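Local coordinates for protein superoxide dismutase [Mn/Fe] (Aeropyrum pernix, PDB 3AK2) that catalyses the dismutation of superoxide to molecular oxygen and hydrogen peroxide, using manganese or iron as the redox metal at a mononuclear site, at residues 130-135 with 161-166; 12-17 with 81-86; 98-103 with 194-199. All coordinates share one frame; numbering follows the deposited sequence.

Contact 1 (130-135 with 161-166); sequences WGVLAF and ILVIDV. With MN (manganese (II) ion), chain E.
Trp130 lies flat along Asp165: its six-membered ring and the carboxylate are stacked with planes 13° apart, and Asp165 CB sits over the ring face, 3.9 Å from the centroid, as a CH-pi contact. Asp165 CG stands anti to the backbone N (chi1 -170°), which carries the carboxylate past the indole to the metal. Asp165 OD2 binds the manganese ion at 2.0 Å; Asp165 OD1 accepts a hydrogen bond from Trp167 N and a weak one from the metal-bound water. His31, His79 and His169 complete the protein ligands. The strands run antiparallel, 175° between their directions. Gly131 and Ile164 exchange both backbone bonds, Ile164 N to Gly131 O being 2.9 Å. Val132 CG2 and Val163 CG1 lie side by side on the Trp130 face, whereas Leu133 and Leu162 meet through their CB atoms on the other. A classic beta bulge interrupts the pairing, which resumes between Phe135 and Val159: Leu133 O accepts from Ile161 N at 2.8 Å and, over a longer 3.3 Å, from Leu162 N, so two residues face one. Within the three-stranded sheet of the C-terminal domain, strand 129-136 is central; helix 62-82 packs on the Trp130 and Val163 face, helix 179-186 on Leu162 and Ile164.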
# COMPACT_ATOMS: atom_id res chain seq x y z
N TRP A 130 -8.19 6.97 8.41
CA TRP A 130 -9.51 7.54 8.63
C TRP A 130 -10.54 6.45 8.81
O TRP A 130 -10.45 5.39 8.19
CB TRP A 130 -9.94 8.36 7.40
CG TRP A 130 -9.00 9.45 7.04
CD1 TRP A 130 -7.83 9.33 6.35
CD2 TRP A 130 -9.15 10.84 7.35
NE1 TRP A 130 -7.24 10.55 6.21
CE2 TRP A 130 -8.02 11.50 6.82
CE3 TRP A 130 -10.12 11.59 8.02
CZ2 TRP A 130 -7.83 12.88 6.94
CZ3 TRP A 130 -9.94 12.96 8.14
CH2 TRP A 130 -8.80 13.59 7.61
N GLY A 131 -11.53 6.72 9.66
CA GLY A 131 -12.79 5.97 9.65
C GLY A 131 -13.77 6.74 8.78
O GLY A 131 -13.88 7.96 8.90
N VAL A 132 -14.48 6.03 7.90
CA VAL A 132 -15.32 6.68 6.90
C VAL A 132 -16.72 6.08 6.83
O VAL A 132 -16.88 4.87 6.68
CB VAL A 132 -14.66 6.63 5.49
CG1 VAL A 132 -15.57 7.27 4.43
CG2 VAL A 132 -13.29 7.31 5.50
N LEU A 133 -17.72 6.95 6.94
CA LEU A 133 -19.09 6.61 6.58
C LEU A 133 -19.36 7.22 5.21
O LEU A 133 -19.25 8.44 5.04
CB LEU A 133 -20.09 7.15 7.61
CG LEU A 133 -21.57 6.96 7.29
CD1 LEU A 133 -21.95 5.49 7.31
CD2 LEU A 133 -22.44 7.73 8.27
N ALA A 134 -19.71 6.38 4.25
CA ALA A 134 -19.88 6.81 2.88
C ALA A 134 -21.24 6.44 2.33
O ALA A 134 -21.88 5.50 2.81
CB ALA A 134 -18.78 6.22 1.99
N PHE A 135 -21.67 7.20 1.33
CA PHE A 135 -22.85 6.89 0.54
C PHE A 135 -22.43 6.17 -0.73
O PHE A 135 -21.59 6.66 -1.49
CB PHE A 135 -23.60 8.18 0.20
CG PHE A 135 -24.90 7.95 -0.53
CD1 PHE A 135 -26.06 7.67 0.17
CD2 PHE A 135 -24.96 8.04 -1.92
CE1 PHE A 135 -27.27 7.48 -0.50
CE2 PHE A 135 -26.16 7.85 -2.59
CZ PHE A 135 -27.32 7.57 -1.88
N ILE A 161 -19.46 10.98 3.81
CA ILE A 161 -20.35 11.97 4.43
C ILE A 161 -19.98 12.27 5.88
O ILE A 161 -20.35 13.32 6.42
CB ILE A 161 -21.85 11.60 4.29
CG1 ILE A 161 -22.20 10.30 5.04
CG2 ILE A 161 -22.24 11.52 2.81
CD1 ILE A 161 -23.70 10.04 5.19
N LEU A 162 -19.25 11.35 6.51
CA LEU A 162 -18.74 11.53 7.86
C LEU A 162 -17.40 10.82 7.98
O LEU A 162 -17.30 9.63 7.70
CB LEU A 162 -19.72 11.00 8.91
CG LEU A 162 -19.24 11.05 10.36
CD1 LEU A 162 -18.95 12.48 10.84
CD2 LEU A 162 -20.25 10.39 11.28
N VAL A 163 -16.38 11.56 8.40
CA VAL A 163 -15.03 11.00 8.52
C VAL A 163 -14.44 11.34 9.88
O VAL A 163 -14.73 12.41 10.44
CB VAL A 163 -14.07 11.49 7.38
CG1 VAL A 163 -14.64 11.18 5.99
CG2 VAL A 163 -13.74 12.97 7.50
N ILE A 164 -13.64 10.43 10.41
CA ILE A 164 -12.84 10.70 11.60
C ILE A 164 -11.37 10.48 11.27
O ILE A 164 -10.99 9.43 10.75
CB ILE A 164 -13.27 9.88 12.85
CG1 ILE A 164 -12.43 10.30 14.07
CG2 ILE A 164 -13.17 8.38 12.58
CD1 ILE A 164 -12.73 9.54 15.37
N ASP A 165 -10.56 11.48 11.57
CA ASP A 165 -9.12 11.42 11.36
C ASP A 165 -8.49 10.68 12.53
O ASP A 165 -8.63 11.11 13.68
CB ASP A 165 -8.58 12.84 11.29
CG ASP A 165 -7.14 12.91 10.83
OD1 ASP A 165 -6.49 11.86 10.58
OD2 ASP A 165 -6.66 14.05 10.70
N VAL A 166 -7.84 9.55 12.25
CA VAL A 166 -7.08 8.83 13.27
C VAL A 166 -5.58 8.80 12.98
O VAL A 166 -4.86 7.93 13.50
CB VAL A 166 -7.65 7.42 13.59
CG1 VAL A 166 -9.00 7.53 14.28
CG2 VAL A 166 -7.74 6.56 12.34
MN MN E . -5.09 15.00 9.82
O HOH W 1 -4.75 13.26 8.66

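Contact 2 (12-17 with 81-86); sequences LPYNYN and IFWPNM. With EDO (1,2-ethanediol), chain G.
Leu12 and Trp83 join the N-terminal loop of the alpha-hairpin domain to the turn that follows its second long helix, 62-82; Trp83 to Met86 form a type I beta turn. Leu12 CG lies beside the backbone N (chi1 -62°); CD1 runs on anti to CA, and the other methyl, CD2, is turned onto the indole face, 3.4 Å from the centroid of the five-membered ring and nearly on its normal. Phe82 CD2 covers the opposite face, so the indole is clamped between two hydrocarbon groups, while its NE1 is hydrogen-bonded to His36. Pro13 continues the apolar seam: CD meets Trp83 CB, and CG reaches Pro84 CA at 3.9 Å. Tyr14 takes the less common first torsion, CG between backbone N and carbonyl carbon (chi1 35°), with the ring directed at the turn and Pro13 CD over one of its faces. Met86, bent at chi3, brings CE within 3.6 Å of Tyr14 OH and over the Phe82 ring. An ethanediol molecule, probably from the crystallisation liquor, takes a hydrogen bond from Leu12 N. Tyr14 OH donates to Trp83 O at 2.7 Å, tilted 27° from the carbonyl plane, and Met86 N reaches the same oxygen from the opposite face.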
# COMPACT_ATOMS: atom_id res chain seq x y z
N LEU A 12 -11.53 27.13 9.32
CA LEU A 12 -12.40 26.28 10.12
C LEU A 12 -13.77 26.94 10.27
O LEU A 12 -13.89 28.16 10.14
CB LEU A 12 -11.79 26.01 11.50
CG LEU A 12 -10.45 25.27 11.56
CD1 LEU A 12 -10.09 25.01 13.00
CD2 LEU A 12 -10.50 23.97 10.78
N PRO A 13 -14.82 26.14 10.52
CA PRO A 13 -16.16 26.70 10.78
C PRO A 13 -16.32 27.27 12.19
O PRO A 13 -17.41 27.75 12.54
CB PRO A 13 -17.09 25.48 10.60
CG PRO A 13 -16.22 24.36 10.07
CD PRO A 13 -14.84 24.67 10.54
N TYR A 14 -15.26 27.22 12.99
CA TYR A 14 -15.28 27.60 14.41
C TYR A 14 -13.85 27.94 14.80
O TYR A 14 -12.91 27.66 14.04
CB TYR A 14 -15.81 26.44 15.27
CG TYR A 14 -15.38 25.09 14.74
CD1 TYR A 14 -14.05 24.66 14.88
CD2 TYR A 14 -16.27 24.27 14.06
CE1 TYR A 14 -13.64 23.44 14.36
CE2 TYR A 14 -15.86 23.04 13.54
CZ TYR A 14 -14.55 22.64 13.69
OH TYR A 14 -14.13 21.43 13.18
N ASN A 15 -13.67 28.54 15.97
CA ASN A 15 -12.34 28.87 16.48
C ASN A 15 -11.56 27.62 16.90
O ASN A 15 -12.15 26.56 17.11
CB ASN A 15 -12.44 29.88 17.63
CG ASN A 15 -12.72 31.30 17.16
OD1 ASN A 15 -13.02 32.18 17.98
ND2 ASN A 15 -12.61 31.55 15.87
N TYR A 16 -10.25 27.76 17.03
CA TYR A 16 -9.38 26.63 17.37
C TYR A 16 -9.72 25.95 18.70
O TYR A 16 -9.52 24.75 18.85
CB TYR A 16 -7.90 27.02 17.32
CG TYR A 16 -7.38 27.32 15.93
CD1 TYR A 16 -7.50 26.38 14.90
CD2 TYR A 16 -6.75 28.53 15.64
CE1 TYR A 16 -7.02 26.65 13.61
CE2 TYR A 16 -6.26 28.80 14.36
CZ TYR A 16 -6.40 27.86 13.36
OH TYR A 16 -5.93 28.13 12.09
N ASN A 17 -10.21 26.72 19.67
CA ASN A 17 -10.56 26.17 20.98
C ASN A 17 -12.02 25.73 21.11
O ASN A 17 -12.47 25.34 22.19
CB ASN A 17 -10.17 27.14 22.11
CG ASN A 17 -11.05 28.38 22.16
OD1 ASN A 17 -11.91 28.60 21.30
ND2 ASN A 17 -10.83 29.20 23.18
N ILE A 81 -13.67 17.82 4.53
CA ILE A 81 -14.89 17.21 5.05
C ILE A 81 -14.85 17.12 6.58
O ILE A 81 -15.84 17.38 7.26
CB ILE A 81 -15.13 15.82 4.41
CG1 ILE A 81 -15.26 15.94 2.89
CG2 ILE A 81 -16.36 15.14 5.02
CD1 ILE A 81 -15.22 14.62 2.15
N PHE A 82 -13.68 16.77 7.12
CA PHE A 82 -13.47 16.58 8.56
C PHE A 82 -13.90 17.78 9.41
O PHE A 82 -14.59 17.61 10.41
CB PHE A 82 -12.00 16.21 8.81
CG PHE A 82 -11.67 15.89 10.25
CD1 PHE A 82 -12.33 14.87 10.93
CD2 PHE A 82 -10.65 16.58 10.90
CE1 PHE A 82 -12.00 14.57 12.25
CE2 PHE A 82 -10.30 16.28 12.22
CZ PHE A 82 -10.98 15.27 12.90
N TRP A 83 -13.49 18.99 9.02
CA TRP A 83 -13.78 20.15 9.87
C TRP A 83 -15.28 20.43 10.05
O TRP A 83 -15.75 20.50 11.19
CB TRP A 83 -13.05 21.42 9.41
CG TRP A 83 -11.59 21.27 9.09
CD1 TRP A 83 -10.99 21.63 7.92
CD2 TRP A 83 -10.55 20.77 9.94
NE1 TRP A 83 -9.64 21.38 7.99
CE2 TRP A 83 -9.34 20.86 9.22
CE3 TRP A 83 -10.52 20.26 11.25
CZ2 TRP A 83 -8.12 20.45 9.75
CZ3 TRP A 83 -9.30 19.85 11.78
CH2 TRP A 83 -8.12 19.95 11.02
N PRO A 84 -16.05 20.61 8.95
CA PRO A 84 -17.49 20.83 9.13
C PRO A 84 -18.26 19.61 9.62
O PRO A 84 -19.41 19.75 10.07
CB PRO A 84 -17.96 21.24 7.73
CG PRO A 84 -16.97 20.64 6.80
CD PRO A 84 -15.66 20.67 7.53
N ASN A 85 -17.66 18.42 9.55
CA ASN A 85 -18.21 17.22 10.19
C ASN A 85 -18.26 17.35 11.71
O ASN A 85 -18.86 16.52 12.39
CB ASN A 85 -17.36 15.98 9.87
CG ASN A 85 -17.76 15.25 8.59
OD1 ASN A 85 -17.08 14.30 8.21
ND2 ASN A 85 -18.86 15.66 7.95
N MET A 86 -17.59 18.37 12.25
CA MET A 86 -17.58 18.62 13.69
C MET A 86 -18.19 19.99 13.99
O MET A 86 -18.31 20.83 13.10
CB MET A 86 -16.16 18.54 14.26
CG MET A 86 -15.53 17.17 14.08
SD MET A 86 -13.88 16.99 14.78
CE MET A 86 -12.92 18.09 13.73
C1 EDO G . -9.15 28.92 11.77
O1 EDO G . -10.05 29.15 10.69
C2 EDO G . -9.87 29.15 13.09
O2 EDO G . -9.94 30.56 13.34

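Contact 3 (98-103 with 194-199); sequences GRVADL and DVEKRL
The carboxylate of Glu196 grips two successive backbone amides at the start of helix 98-108. Arg99 N donates to Glu196 OE2 at 2.8 Å with an N-H...O angle of 156°, and OE2 receives it on its syn lone pair. Val100 N donates to Glu196 OE1 at 3.0 Å, again from the syn side but somewhat out of the carboxylate plane. Held at both oxygens, the carboxylate has its rotation fixed by this fork. Its reach depends on the chain shape: CG stands anti to the backbone N, then a bend at chi2 (74°) swings the end across to the neighbouring helix. Because first-turn amides lack acceptors within their own helix, a negative group here satisfies N-H groups and probably interacts favourably with the helix dipole. The charged end of Arg99 takes no part in this grip, since its chain bends at chi2 and chi3 and leads away; NE stays 6.1 Å from Glu196 OE2.

In the C-terminal domain of the iron/manganese superoxide dismutase fold, this is a helix-helix crossing near a right angle, with segment axes at 81° and 8.7 Å apart.

Around the polar fork, the Val100 and Glu196 side chains run antiparallel alongside each other, Val100 CG2 coming to 3.1 Å from Glu196 OE1, and Val100 CG2 also meets Leu199 CD2 at 3.6 Å. The same methyl of Val100 touches Val195 CG1. Leu199 CD2 therefore lies against the first turn and extends the apolar patch to Leu103 CD1, at 4.0 Å. Elsewhere on helix 192-205, Arg198 NE makes a salt bridge to Asp194 OD2 that lies in the guanidinium plane but is tilted from that of the carboxylate. Arg198 NH1 bonds Tyr210 O of the second subunit, while Val195, Arg198 and Leu199 pack against Ile161 of strand 159-165.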
# COMPACT_ATOMS: atom_id res chain seq x y z
N GLY A 98 -33.58 12.53 10.99
CA GLY A 98 -33.72 12.64 9.55
C GLY A 98 -33.35 11.41 8.75
O GLY A 98 -33.52 10.27 9.21
N ARG A 99 -32.83 11.65 7.54
CA ARG A 99 -32.48 10.58 6.61
C ARG A 99 -31.29 9.75 7.10
O ARG A 99 -31.24 8.54 6.87
CB ARG A 99 -32.22 11.14 5.21
CG ARG A 99 -33.37 11.94 4.60
CD ARG A 99 -34.62 11.09 4.31
NE ARG A 99 -34.40 10.07 3.27
CZ ARG A 99 -34.54 10.28 1.97
NH1 ARG A 99 -34.32 9.29 1.11
NH2 ARG A 99 -34.90 11.47 1.50
N VAL A 100 -30.35 10.41 7.77
CA VAL A 100 -29.19 9.72 8.36
C VAL A 100 -29.65 8.67 9.36
O VAL A 100 -29.24 7.51 9.28
CB VAL A 100 -28.20 10.72 9.02
CG1 VAL A 100 -27.17 9.99 9.87
CG2 VAL A 100 -27.50 11.56 7.98
N ALA A 101 -30.51 9.06 10.30
CA ALA A 101 -31.05 8.12 11.28
C ALA A 101 -31.84 6.99 10.61
O ALA A 101 -31.75 5.84 11.03
CB ALA A 101 -31.92 8.83 12.30
N ASP A 102 -32.59 7.33 9.57
CA ASP A 102 -33.39 6.34 8.85
C ASP A 102 -32.52 5.25 8.22
O ASP A 102 -32.78 4.06 8.39
CB ASP A 102 -34.27 6.99 7.79
CG ASP A 102 -35.17 5.99 7.10
OD1 ASP A 102 -35.96 5.32 7.80
OD2 ASP A 102 -35.07 5.86 5.86
N LEU A 103 -31.48 5.67 7.50
CA LEU A 103 -30.57 4.70 6.89
C LEU A 103 -29.77 3.93 7.93
O LEU A 103 -29.52 2.73 7.77
CB LEU A 103 -29.65 5.37 5.86
CG LEU A 103 -30.29 5.84 4.56
CD1 LEU A 103 -29.23 6.36 3.60
CD2 LEU A 103 -31.11 4.74 3.89
N ASP A 194 -24.44 18.69 9.47
CA ASP A 194 -23.57 18.65 8.31
C ASP A 194 -23.67 17.30 7.61
O ASP A 194 -23.79 17.24 6.38
CB ASP A 194 -22.12 18.93 8.71
CG ASP A 194 -21.17 18.89 7.53
OD1 ASP A 194 -21.08 19.88 6.79
OD2 ASP A 194 -20.51 17.84 7.36
N VAL A 195 -23.65 16.22 8.39
CA VAL A 195 -23.77 14.87 7.84
C VAL A 195 -25.09 14.70 7.08
O VAL A 195 -25.12 14.15 5.98
CB VAL A 195 -23.60 13.77 8.92
CG1 VAL A 195 -23.69 12.38 8.31
CG2 VAL A 195 -22.27 13.93 9.64
N GLU A 196 -26.18 15.19 7.67
CA GLU A 196 -27.51 15.15 7.04
C GLU A 196 -27.53 15.90 5.71
O GLU A 196 -28.07 15.40 4.72
CB GLU A 196 -28.56 15.72 8.00
CG GLU A 196 -30.01 15.66 7.49
CD GLU A 196 -30.62 14.27 7.52
OE1 GLU A 196 -30.04 13.36 8.15
OE2 GLU A 196 -31.70 14.08 6.92
N LYS A 197 -26.93 17.08 5.69
CA LYS A 197 -26.85 17.87 4.47
C LYS A 197 -26.02 17.18 3.38
O LYS A 197 -26.38 17.23 2.20
CB LYS A 197 -26.32 19.28 4.76
CG LYS A 197 -27.35 20.18 5.42
CD LYS A 197 -26.74 21.51 5.82
CE LYS A 197 -27.82 22.52 6.21
NZ LYS A 197 -28.73 22.03 7.28
N ARG A 198 -24.94 16.52 3.79
CA ARG A 198 -24.12 15.74 2.86
C ARG A 198 -24.89 14.55 2.28
O ARG A 198 -24.86 14.31 1.07
CB ARG A 198 -22.82 15.28 3.52
CG ARG A 198 -21.88 16.44 3.74
CD ARG A 198 -20.57 16.07 4.42
NE ARG A 198 -19.88 17.30 4.77
CZ ARG A 198 -19.11 18.00 3.93
NH1 ARG A 198 -18.89 17.58 2.70
NH2 ARG A 198 -18.57 19.14 4.35
N LEU A 199 -25.61 13.83 3.15
CA LEU A 199 -26.44 12.73 2.69
C LEU A 199 -27.52 13.20 1.72
O LEU A 199 -27.78 12.54 0.71
CB LEU A 199 -27.05 11.98 3.88
CG LEU A 199 -27.96 10.80 3.53
CD1 LEU A 199 -27.25 9.77 2.66
CD2 LEU A 199 -28.50 10.15 4.78

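Overall arrangement
Contact 1 touches both of the others and carries a metal ligand, Asp165. Contact 2, centred 15 Å from contact 1, meets it through Asn85: OD1 probably accepts from Val163 N at 2.8 Å, and ND2 probably donates to Ile161 O. The nearest side-chain atom of Trp83 is about 6 Å from the manganese, so contact 2 also borders the active site. Contact 3, centred 14 Å from contact 1, backs the other end of the sheet: Phe135 CD1 and Leu199 CD1 approach to 3.5 Å. Asn85 ND2 also probably hydrogen-bonds Asp194 OD2 at 2.8 Å, tying the alpha-hairpin domain to helix 192-205. In sequence, contact 1 is nested within the loop closed by contact 3; contact 2 precedes both.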